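Long-range contact in antifreeze protein (Marinomonas primoryensis, PDB 3P4G), which binds to the surface of ice through a calcium-dependent right-handed beta-helix, probably by holding ordered, clathrate-like waters: residues K226-I231 with Q245-A250. Residues are numbered along the deposited sequence; the frame is centred on the assembly and turned at random.
Sequences KVSGNI and QVWAEA
With CG anti to the carbonyl carbon in both residues (chi1 -58° in K226, -73° in W247), the lysine chain and the indole leave their neighbouring coils on the same surface and meet obliquely: K226 CD lies 3.6 Å from W247 CZ2. Lysine suits this partly exposed place because its methylenes, extended as far as CE, can lie by the indole; the bend at chi4 (92°) then turns NZ. Q245 lies alongside, its OE1 3.4 Å from K226 CE, a carbon that the adjacent charge probably polarises. Farther along, S228 CB packs obliquely against W247 CE3 at 3.7 Å.

Beneath these side chains the backbones form a single parallel bridge, as between successive coils of a parallel beta-helix. V227 N donates to Q245 O at 3.0 Å, and W247 N to V227 O at 2.9 Å. V227 suits its buried position: CG1 rests 3.9 Å from A250 CB, and the side chain also touches V242. After a type I turn from W247, the small side chain of A250 lets its CA make CA-H...O contacts with S228 O and G229 O, each 3.3 Å. A water donates to E249 O and accepts weakly from N230 ND2. Thus two backbone bonds join the coils, V227 and A250 fill the inner side, and K226, Q245 and W247 meet outside through van der Waals contact, with perhaps a slight electrostatic gain beside the ammonium.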
# COMPACT_ATOMS: atom_id res chain seq x y z
N LYS A 226 -15.53 0.59 -8.03
CA LYS A 226 -15.76 -0.34 -9.12
C LYS A 226 -14.47 -1.07 -9.36
O LYS A 226 -13.41 -0.57 -8.97
CB LYS A 226 -16.12 0.41 -10.40
CG LYS A 226 -17.37 1.28 -10.23
CD LYS A 226 -17.69 2.07 -11.49
CE LYS A 226 -18.96 2.92 -11.28
NZ LYS A 226 -18.53 4.28 -10.79
N VAL A 227 -14.57 -2.24 -10.01
CA VAL A 227 -13.37 -3.01 -10.37
C VAL A 227 -13.45 -3.22 -11.87
O VAL A 227 -14.42 -3.80 -12.38
CB VAL A 227 -13.35 -4.40 -9.70
CG1 VAL A 227 -12.13 -5.26 -10.17
CG2 VAL A 227 -13.33 -4.23 -8.13
N SER A 228 -12.42 -2.76 -12.58
CA SER A 228 -12.22 -3.21 -13.94
C SER A 228 -10.91 -4.01 -14.08
O SER A 228 -10.71 -4.60 -15.12
CB SER A 228 -12.18 -2.03 -14.94
OG SER A 228 -11.04 -1.20 -14.69
N GLY A 229 -10.02 -3.97 -13.07
CA GLY A 229 -8.69 -4.59 -13.19
C GLY A 229 -8.69 -6.01 -12.60
O GLY A 229 -9.69 -6.73 -12.71
N ASN A 230 -7.61 -6.41 -11.96
CA ASN A 230 -7.48 -7.81 -11.55
C ASN A 230 -7.31 -7.91 -10.07
O ASN A 230 -6.59 -7.12 -9.48
CB ASN A 230 -6.28 -8.44 -12.23
CG ASN A 230 -6.41 -8.46 -13.73
OD1 ASN A 230 -5.43 -8.20 -14.46
ND2 ASN A 230 -7.59 -8.73 -14.22
N ILE A 231 -7.92 -8.92 -9.48
CA ILE A 231 -7.68 -9.26 -8.07
C ILE A 231 -7.27 -10.74 -8.01
O ILE A 231 -7.98 -11.58 -8.56
CB ILE A 231 -8.95 -9.08 -7.19
CG1 ILE A 231 -9.46 -7.64 -7.19
CG2 ILE A 231 -8.69 -9.59 -5.71
CD1 ILE A 231 -10.84 -7.45 -6.50
N GLN A 245 -19.77 -1.82 -8.98
CA GLN A 245 -19.85 -2.61 -10.22
C GLN A 245 -18.53 -3.26 -10.54
O GLN A 245 -17.48 -2.63 -10.41
CB GLN A 245 -20.22 -1.72 -11.40
CG GLN A 245 -21.63 -1.13 -11.33
CD GLN A 245 -21.69 0.25 -10.68
OE1 GLN A 245 -20.92 0.57 -9.74
NE2 GLN A 245 -22.64 1.07 -11.16
N VAL A 246 -18.61 -4.52 -10.97
CA VAL A 246 -17.47 -5.23 -11.49
C VAL A 246 -17.70 -5.27 -13.01
O VAL A 246 -18.64 -5.92 -13.51
CB VAL A 246 -17.37 -6.66 -10.97
CG1 VAL A 246 -16.17 -7.41 -11.62
CG2 VAL A 246 -17.19 -6.67 -9.45
N TRP A 247 -16.86 -4.54 -13.73
CA TRP A 247 -17.02 -4.43 -15.17
C TRP A 247 -16.55 -5.71 -15.91
O TRP A 247 -15.84 -6.55 -15.32
CB TRP A 247 -16.28 -3.19 -15.66
CG TRP A 247 -16.99 -1.87 -15.30
CD1 TRP A 247 -18.27 -1.71 -14.82
CD2 TRP A 247 -16.45 -0.56 -15.45
NE1 TRP A 247 -18.54 -0.36 -14.63
CE2 TRP A 247 -17.44 0.36 -15.03
CE3 TRP A 247 -15.21 -0.08 -15.91
CZ2 TRP A 247 -17.22 1.76 -15.05
CZ3 TRP A 247 -15.00 1.32 -15.91
CH2 TRP A 247 -15.99 2.21 -15.50
N ALA A 248 -16.97 -5.86 -17.18
CA ALA A 248 -16.76 -7.11 -17.91
C ALA A 248 -15.29 -7.54 -18.04
O ALA A 248 -15.01 -8.74 -18.07
CB ALA A 248 -17.40 -7.02 -19.30
N GLU A 249 -14.36 -6.58 -18.12
CA GLU A 249 -12.91 -6.91 -18.31
C GLU A 249 -12.17 -7.29 -17.02
O GLU A 249 -10.99 -7.66 -17.05
CB GLU A 249 -12.18 -5.72 -19.00
CG GLU A 249 -12.19 -4.43 -18.16
CD GLU A 249 -13.33 -3.49 -18.48
OE1 GLU A 249 -14.50 -3.91 -18.61
OE2 GLU A 249 -13.07 -2.28 -18.59
N ALA A 250 -12.84 -7.14 -15.88
CA ALA A 250 -12.24 -7.45 -14.61
C ALA A 250 -12.02 -8.97 -14.50
O ALA A 250 -12.77 -9.76 -15.05
CB ALA A 250 -13.15 -7.02 -13.51
O HOH W 1 -8.61 -7.29 -16.23